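Local coordinates for protein endoglucanase (Clostridium thermocellum, PDB 2E4T) that hydrolyses internal beta-1,4-glucosidic bonds of cellulose, and is also classed as a xyloglucanase, as the family 44 catalytic portion of a larger multidomain enzyme, at residues I12-S17 with A434-V439; L446-L451 with F461-D466; T490-I495 with C510-E515. One frame throughout, in Å; residues are numbered along the deposited sequence. Where two conformers were deposited one is given.

Interaction 1. Residues I12-S17 with A434-V439; sequences IRIDTS and AYASIV
In I12 and I14 the first torsion starts CG1 off anti to the carbonyl carbon (chi1 -52° and -67°), and the second then places CD1, folded back in I12 and extended in I14 (chi2 166°). Despite these different chain shapes both end with CD1 against an alanine CB: I12 CD1 lies 4.0 Å from A434 CB, and I14 CD1 lies 4.2 Å from A436 CB. A third, looser approach follows where the first strand gives way to a loop, with I438 CD1 4.4 Å from T16 O.

The segments run nearly parallel, yet they are not bonded partners, because strand 420-426 lies between their strands in the sheet. The sheet is curved enough to bring the CA atoms of I14 and A436 to 7.4 Å; C424 packs on I14 and A434, and V422 on A436. At the end of the strand, D15 OD1 accepts from S17 N at 2.9 Å in an Asx turn, and S17 OG reaches the same oxygen from the same face of the carboxylate. T16 OG1 bonds to D443.

No hydrogen bond joins the two segments, so they are held by dispersion and by exclusion of water: branched side chains of one strand pack against single methyls of the other, inside the buried lining of the beta domain.

Interaction 2. Residues L446-L451 with F461-D466; sequences LHIILL and FNFSID
L446, I448 and L450 face I465, F463 and F461 across the domain interior, on strands that run nearly antiparallel (157°) with axes 11.2 Å apart at their closest. That spacing is beyond backbone pairing and marks the packing of facing strands in a beta-sandwich-like domain, here formed by one strongly rolled sheet in which both segments turn apolar residues inward. All seven touching residues are buried, and the cross-strand contact is wholly hydrophobic.

Its three layers differ in character. At one end the aliphatic tips of L446 and I465 reach straight toward each other, CD2 of L446 standing 3.8 Å from CG2 of I465, with I465 CD1 close beside. In the middle, I448 and F463 slide past one another; the ring carbon F463 CE1 is touched by I448 CD1 at 3.8 Å and by I448 CG2 at 4.0 Å. The other end belongs to L450: with CG anti to the backbone N (chi1 176°) it sends its two methyls to two different rings, F461 and F463. The two branches then do different work. One meets the F463 ring at its edge, in the ring plane, with L450 CD2 3.9 Å from F463 CZ. The F463 ring also stacks on F500 of strand 499-504, and V504 of the same strand packs against both L450 and F461. On the opposite face of strand 442-452, H447 ND1 is hydrogen-bonded to H511 NE2.

The second branch gives the CH-pi contact of this layer: L450 CD1 sits 3.7 Å from the centroid of the F461 ring and only 6° off its normal, with all six ring carbons close to equally distant from the methyl.

Interaction 3. Residues T490-I495 with C510-E515; sequences TPIVNI and CHIVLE
This is a small apolar contact near the edge of the beta domain, where I492 and I495, on and after the outermost strand 486-492, lean on I512 and L514 of the last strand of the chain. The segments are not adjacent in the sheet: strand 474-480 runs between their strands, and the contact is made by side chains alone, without a hydrogen bond across it.

Two pairs account for it. I492 and I512 cross at about a right angle, and I492 CD1 settles against two branches of its partner at once, 4.1 Å from I512 CG2 and 4.1 Å from I512 CD1. Extended at its second torsion (chi2 159°), I492 holds CD1 well out from its backbone. I495 and L514 cross obliquely and touch at a single point, but a closer one, with I495 CD1 3.6 Å from L514 CD2. Between the two isoleucines the chain bends, and a weak backbone bond from I495 N to V493 O, 3.3 Å long, accompanies the bend. I495 returns to the same side as I492, while V493 and N494 stay exposed.

Around the contact, I492 also packs on V476 of the intervening strand and on F500 and Y502 of strand 499-504, and F500 reaches I495 as well. L514 leans in turn on L446 and I448 of strand 442-452. On the other side of the last strand H511 bonds to the backbone oxygen of L406, which ties this part of the sheet to helix 398-408.

In the fold
The three contacts line the interior of one rolled beta domain, well away from the calcium and zinc sites, and they follow in series along the chain. Interactions 1 and 2 have centres 7 Å apart, and neighbouring strands join them on both sides: 8-22 with 459-466, and 432-439 with 442-452. The centre of interaction 3 lies 9 Å from that of interaction 2 and 14 Å from that of interaction 1, which it does not touch. Strands 442-452 and 508-514, neighbours in the sheet, link interactions 2 and 3. The N-terminal strand is thus built into a sheet otherwise made by the C-terminal part, with the eight-stranded TIM-like barrel formed by the chain in between.

Interaction 1. Residues I12-S17 with A434-V439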
# COMPACT_ATOMS: atom_id res chain seq x y z
N ILE A 12 4.08 20.35 21.65
CA ILE A 12 3.06 19.68 20.84
C ILE A 12 1.73 20.41 21.13
O ILE A 12 1.32 20.50 22.29
CB ILE A 12 2.92 18.20 21.17
CG1 ILE A 12 4.24 17.39 21.14
CG2 ILE A 12 1.83 17.57 20.28
CD1 ILE A 12 4.86 17.26 19.80
N ARG A 13 1.08 20.91 20.07
CA ARG A 13 -0.16 21.66 20.23
C ARG A 13 -1.25 20.94 19.43
O ARG A 13 -1.11 20.76 18.22
CB ARG A 13 0.00 23.08 19.70
CG ARG A 13 1.13 23.80 20.45
CD ARG A 13 1.27 25.26 20.08
NE ARG A 13 -0.01 25.97 19.92
CZ ARG A 13 -0.71 26.54 20.90
NH1 ARG A 13 -0.30 26.51 22.17
NH2 ARG A 13 -1.85 27.16 20.60
N ILE A 14 -2.31 20.53 20.11
CA ILE A 14 -3.41 19.78 19.49
C ILE A 14 -4.70 20.59 19.64
O ILE A 14 -4.94 21.20 20.70
CB ILE A 14 -3.57 18.42 20.18
CG1 ILE A 14 -2.34 17.56 19.88
CG2 ILE A 14 -4.85 17.71 19.77
CD1 ILE A 14 -2.19 16.33 20.73
N ASP A 15 -5.52 20.60 18.58
CA ASP A 15 -6.86 21.22 18.69
C ASP A 15 -7.84 20.21 18.15
O ASP A 15 -7.86 19.93 16.93
CB ASP A 15 -6.90 22.52 17.93
CG ASP A 15 -8.27 23.21 17.97
OD1 ASP A 15 -9.25 22.58 18.40
OD2 ASP A 15 -8.32 24.40 17.56
N THR A 16 -8.58 19.57 19.05
CA THR A 16 -9.46 18.48 18.64
C THR A 16 -10.63 18.93 17.78
O THR A 16 -11.29 18.08 17.20
CB THR A 16 -9.99 17.69 19.83
OG1 THR A 16 -10.84 18.55 20.57
CG2 THR A 16 -8.90 17.19 20.71
N SER A 17 -10.88 20.25 17.70
CA SER A 17 -11.96 20.75 16.87
C SER A 17 -11.52 21.12 15.47
O SER A 17 -12.37 21.47 14.64
CB SER A 17 -12.64 21.95 17.53
OG SER A 17 -11.80 23.11 17.40
N ALA A 434 4.18 13.64 15.58
CA ALA A 434 3.04 13.41 16.42
C ALA A 434 1.79 13.47 15.56
O ALA A 434 1.64 14.37 14.73
CB ALA A 434 2.96 14.45 17.59
N TYR A 435 0.90 12.49 15.79
CA TYR A 435 -0.37 12.41 15.09
C TYR A 435 -1.47 12.24 16.10
O TYR A 435 -1.32 11.47 17.06
CB TYR A 435 -0.39 11.18 14.11
CG TYR A 435 0.77 11.23 13.17
CD1 TYR A 435 0.73 12.05 12.04
CD2 TYR A 435 1.98 10.55 13.43
CE1 TYR A 435 1.82 12.19 11.21
CE2 TYR A 435 3.09 10.69 12.62
CZ TYR A 435 3.02 11.54 11.53
OH TYR A 435 4.10 11.77 10.69
N ALA A 436 -2.62 12.91 15.89
CA ALA A 436 -3.70 12.82 16.85
C ALA A 436 -5.01 12.46 16.12
O ALA A 436 -5.19 12.82 14.95
CB ALA A 436 -3.89 14.14 17.61
N SER A 437 -5.87 11.76 16.86
CA SER A 437 -7.15 11.39 16.28
C SER A 437 -8.18 11.21 17.39
O SER A 437 -7.88 11.02 18.58
CB SER A 437 -7.03 10.06 15.51
OG SER A 437 -6.61 9.02 16.39
N ILE A 438 -9.43 11.25 16.93
CA ILE A 438 -10.61 10.95 17.76
C ILE A 438 -11.42 9.87 17.04
O ILE A 438 -11.07 9.41 15.95
CB ILE A 438 -11.43 12.23 18.04
CG1 ILE A 438 -12.02 12.80 16.74
CG2 ILE A 438 -10.56 13.22 18.80
CD1 ILE A 438 -12.91 14.04 16.96
N VAL A 439 -12.54 9.46 17.65
CA VAL A 439 -13.39 8.42 17.11
C VAL A 439 -14.66 9.08 16.57
O VAL A 439 -15.44 9.67 17.33
CB VAL A 439 -13.72 7.37 18.15
CG1 VAL A 439 -14.63 6.28 17.56
CG2 VAL A 439 -12.43 6.78 18.74

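Interaction 2. Residues L446-L451 with F461-D466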
# COMPACT_ATOMS: atom_id res chain seq x y z
N LEU A 446 -9.01 10.91 23.15
CA LEU A 446 -8.05 11.52 22.22
C LEU A 446 -6.83 10.61 22.14
O LEU A 446 -6.19 10.33 23.16
CB LEU A 446 -7.67 12.91 22.71
CG LEU A 446 -6.55 13.61 21.96
CD1 LEU A 446 -6.93 13.82 20.45
CD2 LEU A 446 -6.26 14.96 22.60
N HIS A 447 -6.55 10.14 20.93
CA HIS A 447 -5.42 9.28 20.66
C HIS A 447 -4.26 10.06 20.08
O HIS A 447 -4.47 10.87 19.18
CB HIS A 447 -5.85 8.21 19.62
CG HIS A 447 -6.83 7.24 20.16
ND1 HIS A 447 -6.46 5.99 20.57
CD2 HIS A 447 -8.17 7.35 20.35
CE1 HIS A 447 -7.55 5.36 21.01
NE2 HIS A 447 -8.60 6.16 20.88
N ILE A 448 -3.04 9.80 20.60
CA ILE A 448 -1.87 10.49 20.11
C ILE A 448 -0.77 9.47 19.86
O ILE A 448 -0.39 8.72 20.77
CB ILE A 448 -1.34 11.55 21.13
CG1 ILE A 448 -2.44 12.54 21.49
CG2 ILE A 448 -0.12 12.24 20.56
CD1 ILE A 448 -2.10 13.38 22.73
N ILE A 449 -0.23 9.44 18.64
CA ILE A 449 1.00 8.69 18.36
C ILE A 449 2.13 9.69 18.44
O ILE A 449 2.12 10.75 17.79
CB ILE A 449 0.98 8.10 16.89
CG1 ILE A 449 -0.14 7.09 16.69
CG2 ILE A 449 2.32 7.52 16.57
CD1 ILE A 449 0.00 5.92 17.54
N LEU A 450 3.11 9.39 19.31
CA LEU A 450 4.20 10.29 19.61
C LEU A 450 5.52 9.54 19.36
O LEU A 450 5.75 8.50 20.00
CB LEU A 450 4.12 10.73 21.09
CG LEU A 450 5.26 11.62 21.56
CD1 LEU A 450 5.30 12.96 20.84
CD2 LEU A 450 5.08 11.83 23.08
N LEU A 451 6.29 10.04 18.41
CA LEU A 451 7.53 9.34 17.98
C LEU A 451 8.71 10.23 18.34
O LEU A 451 8.82 11.38 17.89
CB LEU A 451 7.50 9.10 16.46
CG LEU A 451 6.24 8.38 15.97
CD1 LEU A 451 6.29 8.16 14.45
CD2 LEU A 451 6.06 7.04 16.66
N PHE A 461 8.42 16.53 25.96
CA PHE A 461 7.34 17.11 25.18
C PHE A 461 6.36 17.82 26.10
O PHE A 461 5.84 17.28 27.04
CB PHE A 461 6.59 15.97 24.43
CG PHE A 461 7.42 15.32 23.38
CD1 PHE A 461 7.57 15.90 22.13
CD2 PHE A 461 8.09 14.11 23.65
CE1 PHE A 461 8.35 15.29 21.15
CE2 PHE A 461 8.85 13.48 22.68
CZ PHE A 461 8.98 14.06 21.42
N ASN A 462 6.16 19.11 25.79
CA ASN A 462 5.14 19.91 26.49
C ASN A 462 3.88 19.95 25.63
O ASN A 462 3.91 20.56 24.54
CB ASN A 462 5.65 21.34 26.71
CG ASN A 462 6.80 21.38 27.70
OD1 ASN A 462 6.84 20.60 28.65
ND2 ASN A 462 7.79 22.22 27.41
N PHE A 463 2.83 19.28 26.08
CA PHE A 463 1.56 19.22 25.37
C PHE A 463 0.61 20.30 25.81
O PHE A 463 0.44 20.54 27.02
CB PHE A 463 0.87 17.88 25.63
CG PHE A 463 1.42 16.72 24.83
CD1 PHE A 463 0.75 16.33 23.67
CD2 PHE A 463 2.59 16.06 25.17
CE1 PHE A 463 1.19 15.26 22.90
CE2 PHE A 463 3.01 14.95 24.40
CZ PHE A 463 2.29 14.58 23.28
N SER A 464 -0.06 20.92 24.83
CA SER A 464 -1.16 21.85 25.09
C SER A 464 -2.30 21.44 24.16
O SER A 464 -2.08 21.36 22.92
CB SER A 464 -0.71 23.28 24.75
OG SER A 464 0.37 23.70 25.54
N ILE A 465 -3.46 21.15 24.72
CA ILE A 465 -4.59 20.60 23.97
C ILE A 465 -5.80 21.51 24.13
O ILE A 465 -6.16 21.87 25.27
CB ILE A 465 -4.90 19.20 24.46
CG1 ILE A 465 -3.68 18.30 24.26
CG2 ILE A 465 -6.12 18.63 23.74
CD1 ILE A 465 -3.74 16.99 25.03
N ASP A 466 -6.43 21.86 23.01
CA ASP A 466 -7.73 22.50 23.00
C ASP A 466 -8.78 21.43 22.69
O ASP A 466 -8.73 20.85 21.60
CB ASP A 466 -7.73 23.61 21.97
CG ASP A 466 -6.79 24.75 22.30
OD1 ASP A 466 -6.41 24.99 23.46
OD2 ASP A 466 -6.45 25.48 21.35

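Interaction 3. Residues T490-I495 with C510-E515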
# COMPACT_ATOMS: atom_id res chain seq x y z
N THR A 490 3.46 3.51 32.46
CA THR A 490 2.77 4.23 33.54
C THR A 490 1.89 5.33 32.94
O THR A 490 2.35 6.10 32.09
CB THR A 490 3.82 4.87 34.46
OG1 THR A 490 4.66 3.80 34.91
CG2 THR A 490 3.17 5.58 35.62
N PRO A 491 0.63 5.46 33.39
CA PRO A 491 -0.22 6.50 32.80
C PRO A 491 0.24 7.89 33.21
O PRO A 491 0.75 8.11 34.32
CB PRO A 491 -1.57 6.24 33.42
CG PRO A 491 -1.25 5.60 34.75
CD PRO A 491 -0.08 4.63 34.36
N ILE A 492 -0.05 8.85 32.31
CA ILE A 492 0.13 10.29 32.54
C ILE A 492 -1.07 10.76 33.37
O ILE A 492 -2.23 10.51 32.99
CB ILE A 492 0.14 11.00 31.18
CG1 ILE A 492 1.38 10.59 30.38
CG2 ILE A 492 -0.01 12.52 31.31
CD1 ILE A 492 1.25 10.82 28.88
N VAL A 493 -0.82 11.42 34.51
CA VAL A 493 -1.88 11.82 35.39
C VAL A 493 -1.90 13.29 35.77
O VAL A 493 -2.92 13.72 36.34
CB VAL A 493 -1.89 10.99 36.71
CG1 VAL A 493 -1.93 9.49 36.43
CG2 VAL A 493 -0.70 11.37 37.57
N ASN A 494 -0.85 14.05 35.54
CA ASN A 494 -0.86 15.43 36.01
C ASN A 494 -1.15 16.36 34.86
O ASN A 494 -0.27 16.98 34.26
CB ASN A 494 0.44 15.80 36.76
CG ASN A 494 0.12 16.92 37.71
OD1 ASN A 494 -0.55 17.89 37.29
ND2 ASN A 494 0.51 16.80 38.98
N ILE A 495 -2.44 16.41 34.51
CA ILE A 495 -2.94 17.19 33.39
C ILE A 495 -3.64 18.41 33.99
O ILE A 495 -4.56 18.28 34.80
CB ILE A 495 -3.88 16.36 32.51
CG1 ILE A 495 -3.15 15.05 32.07
CG2 ILE A 495 -4.32 17.22 31.33
CD1 ILE A 495 -4.03 14.12 31.30
N CYS A 510 5.25 5.83 21.00
CA CYS A 510 4.20 5.71 21.97
C CYS A 510 2.82 6.00 21.37
O CYS A 510 2.69 6.75 20.40
CB CYS A 510 4.35 6.91 23.03
SG CYS A 510 5.92 7.04 23.86
N HIS A 511 1.83 5.38 22.00
CA HIS A 511 0.41 5.67 21.72
C HIS A 511 -0.20 6.06 23.07
O HIS A 511 -0.23 5.25 24.00
CB HIS A 511 -0.27 4.42 21.14
CG HIS A 511 -1.65 4.66 20.63
ND1 HIS A 511 -2.16 3.89 19.61
CD2 HIS A 511 -2.69 5.48 21.01
CE1 HIS A 511 -3.43 4.25 19.40
NE2 HIS A 511 -3.79 5.22 20.21
N ILE A 512 -0.65 7.32 23.14
CA ILE A 512 -1.25 7.88 24.35
C ILE A 512 -2.77 7.94 24.10
O ILE A 512 -3.20 8.37 23.03
CB ILE A 512 -0.72 9.29 24.62
CG1 ILE A 512 0.81 9.28 24.73
CG2 ILE A 512 -1.39 9.90 25.85
CD1 ILE A 512 1.43 10.69 24.76
N VAL A 513 -3.57 7.51 25.10
CA VAL A 513 -5.02 7.55 24.98
C VAL A 513 -5.53 8.38 26.17
O VAL A 513 -5.47 7.94 27.32
CB VAL A 513 -5.64 6.16 25.00
CG1 VAL A 513 -7.16 6.27 24.77
CG2 VAL A 513 -4.98 5.23 23.94
N LEU A 514 -5.95 9.61 25.86
CA LEU A 514 -6.45 10.55 26.86
C LEU A 514 -7.93 10.43 27.01
O LEU A 514 -8.68 10.35 26.04
CB LEU A 514 -6.09 11.95 26.46
CG LEU A 514 -4.62 12.30 26.53
CD1 LEU A 514 -4.29 13.42 25.62
CD2 LEU A 514 -4.25 12.67 28.00
N GLU A 515 -8.38 10.46 28.27
CA GLU A 515 -9.80 10.46 28.58
C GLU A 515 -10.06 11.37 29.79
O GLU A 515 -9.15 11.68 30.52
CB GLU A 515 -10.33 9.07 28.82
CG GLU A 515 -9.74 8.34 29.92
CD GLU A 515 -10.08 6.85 29.93
OE1 GLU A 515 -9.77 6.11 28.95
OE2 GLU A 515 -10.62 6.42 30.98